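PDB 3EUW: Myo-inositol dehydrogenase from Corynebacterium glutamicum, which probably catalyses the NAD+-dependent oxidation of myo-inositol at its 2-position, as other inositol dehydrogenases of the Gfo/Idh/MocA family do. Local coordinates for residues Arg106-Lys109 and Glu110-Asp114; Asp309-Ile312 and Ala313-Ala317; Glu52-Ser56 and Pro57-Phe61. One frame throughout, in Å; residues are numbered along the deposited sequence.

Contact 1 (Arg106-Lys109 and Glu110-Asp114)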
loop_
_atom_site.group_PDB
_atom_site.type_symbol
_atom_site.label_atom_id
_atom_site.label_comp_id
_atom_site.label_asym_id
_atom_site.label_seq_id
_atom_site.Cartn_x
_atom_site.Cartn_y
_atom_site.Cartn_z
ATOM N N ARG A 106 5.789 41.183 -19.607
ATOM C CA ARG A 106 7.022 41.816 -20.051
ATOM C C ARG A 106 7.011 43.304 -19.708
ATOM O O ARG A 106 8.003 43.843 -19.227
ATOM C CB ARG A 106 7.210 41.642 -21.565
ATOM C CG ARG A 106 7.375 40.192 -22.033
ATOM C CD ARG A 106 7.622 40.125 -23.542
ATOM N NE ARG A 106 7.492 38.774 -24.095
ATOM C CZ ARG A 106 8.243 37.739 -23.737
ATOM N NH1 ARG A 106 9.188 37.890 -22.816
ATOM N NH2 ARG A 106 8.053 36.554 -24.305
ATOM N N ALA A 107 5.888 43.966 -19.961
ATOM C CA ALA A 107 5.769 45.390 -19.673
ATOM C C ALA A 107 6.023 45.626 -18.191
ATOM O O ALA A 107 6.808 46.493 -17.810
ATOM C CB ALA A 107 4.386 45.885 -20.054
ATOM N N CYS A 108 5.352 44.837 -17.360
ATOM C CA CYS A 108 5.513 44.956 -15.921
ATOM C C CYS A 108 6.980 44.808 -15.521
ATOM O O CYS A 108 7.500 45.603 -14.738
ATOM C CB CYS A 108 4.671 43.904 -15.205
ATOM S SG CYS A 108 5.047 43.764 -13.457
ATOM N N LYS A 109 7.647 43.796 -16.068
ATOM C CA LYS A 109 9.049 43.563 -15.745
ATOM C C LYS A 109 9.940 44.770 -16.046
ATOM O O LYS A 109 10.906 45.030 -15.330
ATOM C CB LYS A 109 9.567 42.354 -16.508
ATOM C CG LYS A 109 10.986 41.970 -16.149
ATOM C CD LYS A 109 11.370 40.696 -16.876
ATOM C CE LYS A 109 12.747 40.211 -16.479
ATOM N NZ LYS A 109 13.042 38.914 -17.142
ATOM N N GLU A 110 9.614 45.492 -17.112
ATOM C CA GLU A 110 10.375 46.669 -17.500
ATOM C C GLU A 110 10.141 47.844 -16.549
ATOM O O GLU A 110 11.086 48.485 -16.097
ATOM C CB GLU A 110 10.009 47.073 -18.930
ATOM C CG GLU A 110 10.858 46.411 -20.002
ATOM C CD GLU A 110 10.134 46.277 -21.333
ATOM O OE1 GLU A 110 9.336 47.179 -21.677
ATOM O OE2 GLU A 110 10.373 45.272 -22.040
ATOM N N LYS A 111 8.882 48.119 -16.234
ATOM C CA LYS A 111 8.569 49.224 -15.345
ATOM C C LYS A 111 9.207 49.071 -13.966
ATOM O O LYS A 111 9.801 50.014 -13.446
ATOM C CB LYS A 111 7.053 49.379 -15.198
ATOM C CG LYS A 111 6.647 50.596 -14.376
ATOM C CD LYS A 111 5.138 50.824 -14.371
ATOM C CE LYS A 111 4.616 51.214 -15.750
ATOM N NZ LYS A 111 3.151 51.512 -15.737
ATOM N N ILE A 112 9.104 47.884 -13.381
ATOM C CA ILE A 112 9.655 47.647 -12.052
ATOM C C ILE A 112 11.166 47.412 -12.030
ATOM O O ILE A 112 11.822 47.649 -11.016
ATOM C CB ILE A 112 8.957 46.448 -11.369
ATOM C CG1 ILE A 112 9.291 45.154 -12.106
ATOM C CG2 ILE A 112 7.454 46.650 -11.376
ATOM C CD1 ILE A 112 8.711 43.928 -11.454
ATOM N N GLY A 113 11.713 46.942 -13.144
ATOM C CA GLY A 113 13.143 46.688 -13.211
ATOM C C GLY A 113 13.689 45.834 -12.074
ATOM O O GLY A 113 13.272 44.690 -11.885
ATOM N N ASP A 114 14.629 46.393 -11.316
ATOM C CA ASP A 114 15.250 45.687 -10.198
ATOM C C ASP A 114 14.271 45.407 -9.057
ATOM O O ASP A 114 14.554 44.599 -8.168
ATOM C CB ASP A 114 16.450 46.487 -9.687
ATOM C CG ASP A 114 17.602 46.510 -10.684
ATOM O OD1 ASP A 114 18.291 45.472 -10.821
ATOM O OD2 ASP A 114 17.812 47.558 -11.336
#
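Ile112 turns its CG1 branch over the backbone of Cys108 and Lys109, one turn back in the helix 102-112. Its CG1 lies 3.2 Å from Cys108 O and 3.6 Å from Lys109 O, because chi1 of 67° sets this branch between the backbone N and the carbonyl carbon. The CD1 methyl lies 4.2 Å from Cys108 SG, a loose apolar contact, the sulfur having swung toward its own carbonyl carbon with chi1 at 169°. The backbone bonds of the turn accompany this pair: Ile112 N donates to Cys108 O over 3.1 Å in an almost straight bond, 174° at the hydrogen, and Lys111 N does the same to Ala107 O. Glu110 N is shared between Arg106 O, at 3.1 Å, and, weakly, Ala107 O. The Glu110 side chain runs back along the helix past Arg106 O, which its OE2 approaches only to 3.9 Å. Lys109 leaves on another side as a fully extended chain whose NZ forms a salt bridge with Glu308. At the C-terminal end Gly113 leaves helical geometry with positive phi, and its N closes the last turn with a weak bond of 3.0 Å to Lys109 O. Cys108 packs on Val79 and Thr83 of the helix 78-87, while Lys109 and Ile112 meet Phe307, so the end of this crossover helix of the Rossmann fold touches both the helix 78-87 and the helix 307-326. The chemistry is thus divided: main-chain bonds fix the turn, Cys108 and Ile112 add a single loose apolar contact, and the Lys109 ammonium is spent on Glu308.

Contact 2 (Asp309-Ile312 and Ala313-Ala317)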
loop_
_atom_site.group_PDB
_atom_site.type_symbol
_atom_site.label_atom_id
_atom_site.label_comp_id
_atom_site.label_asym_id
_atom_site.label_seq_id
_atom_site.Cartn_x
_atom_site.Cartn_y
_atom_site.Cartn_z
ATOM N N ASP A 309 10.522 32.896 -12.385
ATOM C CA ASP A 309 9.868 31.596 -12.462
ATOM C C ASP A 309 8.443 31.790 -12.959
ATOM O O ASP A 309 7.882 30.914 -13.613
ATOM C CB ASP A 309 9.846 30.909 -11.095
ATOM C CG ASP A 309 11.238 30.568 -10.589
ATOM O OD1 ASP A 309 12.042 29.995 -11.360
ATOM O OD2 ASP A 309 11.524 30.865 -9.413
ATOM N N GLY A 310 7.868 32.948 -12.646
ATOM C CA GLY A 310 6.516 33.248 -13.083
ATOM C C GLY A 310 6.468 33.538 -14.574
ATOM O O GLY A 310 5.514 33.182 -15.263
ATOM N N VAL A 311 7.516 34.181 -15.074
ATOM C CA VAL A 311 7.594 34.515 -16.486
ATOM C C VAL A 311 7.772 33.258 -17.336
ATOM O O VAL A 311 7.042 33.040 -18.302
ATOM C CB VAL A 311 8.785 35.469 -16.760
ATOM C CG1 VAL A 311 8.857 35.802 -18.237
ATOM C CG2 VAL A 311 8.637 36.740 -15.924
ATOM N N ILE A 312 8.745 32.436 -16.955
ATOM C CA ILE A 312 9.052 31.214 -17.680
ATOM C C ILE A 312 7.918 30.188 -17.622
ATOM O O ILE A 312 7.680 29.457 -18.584
ATOM C CB ILE A 312 10.358 30.587 -17.151
ATOM C CG1 ILE A 312 11.499 31.606 -17.280
ATOM C CG2 ILE A 312 10.697 29.335 -17.940
ATOM C CD1 ILE A 312 12.808 31.171 -16.632
ATOM N N ALA A 313 7.215 30.140 -16.496
ATOM C CA ALA A 313 6.112 29.204 -16.359
ATOM C C ALA A 313 5.049 29.548 -17.394
ATOM O O ALA A 313 4.488 28.657 -18.032
ATOM C CB ALA A 313 5.535 29.267 -14.963
ATOM N N LEU A 314 4.790 30.840 -17.577
ATOM C CA LEU A 314 3.787 31.265 -18.550
ATOM C C LEU A 314 4.294 31.001 -19.958
ATOM O O LEU A 314 3.542 30.552 -20.828
ATOM C CB LEU A 314 3.445 32.756 -18.380
ATOM C CG LEU A 314 2.491 33.338 -19.437
ATOM C CD1 LEU A 314 1.158 32.577 -19.382
ATOM C CD2 LEU A 314 2.255 34.843 -19.204
ATOM N N GLU A 315 5.572 31.274 -20.190
ATOM C CA GLU A 315 6.149 31.035 -21.514
ATOM C C GLU A 315 6.052 29.553 -21.888
ATOM O O GLU A 315 5.794 29.219 -23.043
ATOM C CB GLU A 315 7.617 31.493 -21.571
ATOM C CG GLU A 315 7.820 32.994 -21.382
ATOM C CD GLU A 315 9.295 33.403 -21.346
ATOM O OE1 GLU A 315 10.103 32.737 -20.667
ATOM O OE2 GLU A 315 9.655 34.406 -21.989
ATOM N N LEU A 316 6.266 28.669 -20.919
ATOM C CA LEU A 316 6.183 27.236 -21.174
ATOM C C LEU A 316 4.728 26.907 -21.490
ATOM O O LEU A 316 4.436 26.137 -22.408
ATOM C CB LEU A 316 6.648 26.428 -19.955
ATOM C CG LEU A 316 8.145 26.421 -19.606
ATOM C CD1 LEU A 316 8.385 25.515 -18.392
ATOM C CD2 LEU A 316 8.962 25.920 -20.789
ATOM N N ALA A 317 3.806 27.501 -20.736
ATOM C CA ALA A 317 2.393 27.242 -20.992
ATOM C C ALA A 317 2.047 27.724 -22.410
ATOM O O ALA A 317 1.317 27.051 -23.137
ATOM C CB ALA A 317 1.517 27.939 -19.949
#
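Ile312 O accepts the shortest sound bond of this part of the helix, from Leu316 N at 2.8 Å, with the donor tilted 25° from the carbonyl plane. Leu316 brings its branch point over the same oxygen, CG lying 3.2 Å from Ile312 O, and its CG also meets Ile312 CG2 at 4.2 Å. Glu315 N donates to Val311 O over 3.0 Å, this time in the carbonyl plane. The Glu315 side chain folds back beside Val311, pointing the same way, and CD comes within 4.0 Å of Val311 CG1. With CG anti to the carbonyl carbon (chi1 -64°), the carboxylate returns along the helix and sets OE1 3.8 Å from Ile312 CG1. These residues belong to the helix 307-326, which lies between the Rossmann helix 102-112 and the helix 169-185: Val311 and Leu314 pack on Val105, whereas Ala313 meets Ile176 and Leu316 meets Leu179. Ala313 N reaches Asp309 O at 3.1 Å from above the carbonyl plane, and Leu314 N makes a weaker bond to Gly310 O. The Asp309 side chain leads away from the residues that follow, its OD1 forming a salt bridge with Arg183 NH1.

Contact 3 (Glu52-Ser56 and Pro57-Phe61); sequences EAVAS and PDEVF
Val54 overlaps the Glu59 side chain, the two sliding past each other in opposite directions, with Val54 CB 3.6 Å from Glu59 CB and 3.4 Å from Glu59 OE1. The CG2 methyl of Val54 goes on to Val60 CG2 at 3.9 Å, where the two valines cross at about a right angle. Glu59 keeps CG anti to its carbonyl carbon (chi1 -59°) and extends beyond it, which carries the carboxylate back to the chain ahead of the helix. There OE2 takes a weak bond from Ser56 N at 3.1 Å. The other oxygen, OE1, accepts from a water that in turn accepts from Ala55 N, so the carboxylate serves two successive amides, one directly and one through solvent. Ser56 answers from its own side: OG, swung anti to the backbone N (chi1 164°), accepts from Asp58 N at 3.0 Å. Ser56 O also receives weak bonds from Glu59 N and Val60 N, the latter stretched to 3.5 Å. Amides of this first turn are therefore met by a hydroxyl and a carbonyl of the same serine. The Asp58 carboxylate, by contrast, pairs with Arg84 in a salt bridge. Within the sheet Val54 rests on Val33 and Ala35, and Val60 on Ala8, Phe10 and Ala35. Ser56 and Glu59 form a capping box, the carboxylate taking Ser56 N while the N-cap hydroxyl takes Asp58 N, at the start of the short, weakly bonded helix 57-60 that follows the edge strand 52-54 of the parallel Rossmann sheet.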
loop_
_atom_site.group_PDB
_atom_site.type_symbol
_atom_site.label_atom_id
_atom_site.label_comp_id
_atom_site.label_asym_id
_atom_site.label_seq_id
_atom_site.Cartn_x
_atom_site.Cartn_y
_atom_site.Cartn_z
ATOM N N GLU A 52 -8.262 45.693 9.980
ATOM C CA GLU A 52 -9.126 46.645 9.300
ATOM C C GLU A 52 -9.562 46.078 7.955
ATOM O O GLU A 52 -8.965 45.133 7.444
ATOM C CB GLU A 52 -8.396 47.970 9.066
ATOM C CG GLU A 52 -8.250 48.856 10.295
ATOM C CD GLU A 52 -7.604 50.195 9.966
ATOM O OE1 GLU A 52 -8.154 50.930 9.114
ATOM O OE2 GLU A 52 -6.547 50.512 10.558
ATOM N N ALA A 53 -10.604 46.667 7.382
ATOM C CA ALA A 53 -11.108 46.231 6.092
ATOM C C ALA A 53 -11.368 47.450 5.224
ATOM O O ALA A 53 -12.052 48.380 5.641
ATOM C CB ALA A 53 -12.395 45.431 6.273
ATOM N N VAL A 54 -10.797 47.447 4.025
ATOM C CA VAL A 54 -10.984 48.544 3.083
ATOM C C VAL A 54 -11.372 47.934 1.743
ATOM O O VAL A 54 -11.179 46.738 1.518
ATOM C CB VAL A 54 -9.697 49.372 2.907
ATOM C CG1 VAL A 54 -9.238 49.907 4.258
ATOM C CG2 VAL A 54 -8.608 48.518 2.258
ATOM N N ALA A 55 -11.902 48.752 0.846
ATOM C CA ALA A 55 -12.329 48.244 -0.447
ATOM C C ALA A 55 -11.362 48.541 -1.579
ATOM O O ALA A 55 -11.414 47.895 -2.623
ATOM C CB ALA A 55 -13.706 48.805 -0.783
ATOM N N SER A 56 -10.472 49.503 -1.372
ATOM C CA SER A 56 -9.523 49.895 -2.408
ATOM C C SER A 56 -8.048 49.751 -2.064
ATOM O O SER A 56 -7.652 49.857 -0.906
ATOM C CB SER A 56 -9.781 51.350 -2.805
ATOM O OG SER A 56 -8.679 51.880 -3.522
ATOM N N PRO A 57 -7.209 49.497 -3.078
ATOM C CA PRO A 57 -5.774 49.363 -2.812
ATOM C C PRO A 57 -5.183 50.706 -2.356
ATOM O O PRO A 57 -4.197 50.745 -1.618
ATOM C CB PRO A 57 -5.209 48.873 -4.153
ATOM C CG PRO A 57 -6.241 49.289 -5.160
ATOM C CD PRO A 57 -7.538 49.056 -4.444
ATOM N N ASP A 58 -5.795 51.803 -2.801
ATOM C CA ASP A 58 -5.352 53.142 -2.406
ATOM C C ASP A 58 -5.371 53.250 -0.885
ATOM O O ASP A 58 -4.464 53.818 -0.285
ATOM C CB ASP A 58 -6.279 54.212 -2.989
ATOM C CG ASP A 58 -5.829 54.703 -4.349
ATOM O OD1 ASP A 58 -4.916 54.091 -4.944
ATOM O OD2 ASP A 58 -6.397 55.707 -4.827
ATOM N N GLU A 59 -6.417 52.703 -0.271
ATOM C CA GLU A 59 -6.561 52.730 1.178
ATOM C C GLU A 59 -5.502 51.867 1.856
ATOM O O GLU A 59 -5.131 52.126 2.995
ATOM C CB GLU A 59 -7.960 52.266 1.575
ATOM C CG GLU A 59 -9.061 53.130 0.975
ATOM C CD GLU A 59 -10.446 52.551 1.183
ATOM O OE1 GLU A 59 -10.923 52.533 2.339
ATOM O OE2 GLU A 59 -11.053 52.106 0.188
ATOM N N VAL A 60 -5.024 50.840 1.157
ATOM C CA VAL A 60 -3.982 49.977 1.698
ATOM C C VAL A 60 -2.659 50.737 1.687
ATOM O O VAL A 60 -2.009 50.907 2.713
ATOM C CB VAL A 60 -3.785 48.703 0.839
ATOM C CG1 VAL A 60 -2.522 47.976 1.275
ATOM C CG2 VAL A 60 -4.990 47.794 0.962
ATOM N N PHE A 61 -2.272 51.188 0.502
ATOM C CA PHE A 61 -1.025 51.908 0.313
ATOM C C PHE A 61 -0.990 53.286 0.971
ATOM O O PHE A 61 0.005 54.009 0.875
ATOM C CB PHE A 61 -0.721 52.000 -1.180
ATOM C CG PHE A 61 -0.380 50.675 -1.795
ATOM C CD1 PHE A 61 0.759 49.984 -1.392
ATOM C CD2 PHE A 61 -1.210 50.097 -2.747
ATOM C CE1 PHE A 61 1.066 48.729 -1.927
ATOM C CE2 PHE A 61 -0.910 48.845 -3.285
ATOM C CZ PHE A 61 0.232 48.160 -2.871
HETATM O O HOH W 1 -13.152 51.288 2.155
#

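Overall arrangement
From the N terminus, contact 3 comes first, where the chain turns from the edge strand 52-54 of the Rossmann sheet into the helix 57-60. Contact 1 follows at the end of the helix 102-112, which crosses from strand 92-94 to strand 119-121 at the other edge. Contact 2 lies in the helix 307-326, which packs against both the helix 102-112 and the helix 169-185. Each is a local turn, closing no long loop, and the three succeed one another without nesting or crossing. Contacts 1 and 2 touch through a long, weak ion pair, Arg106 NH2 to Glu315 OE2, joining the two helices; contact 3 stays apart, its nearest atoms about 11 Å from contact 1 and about 19 Å from contact 2.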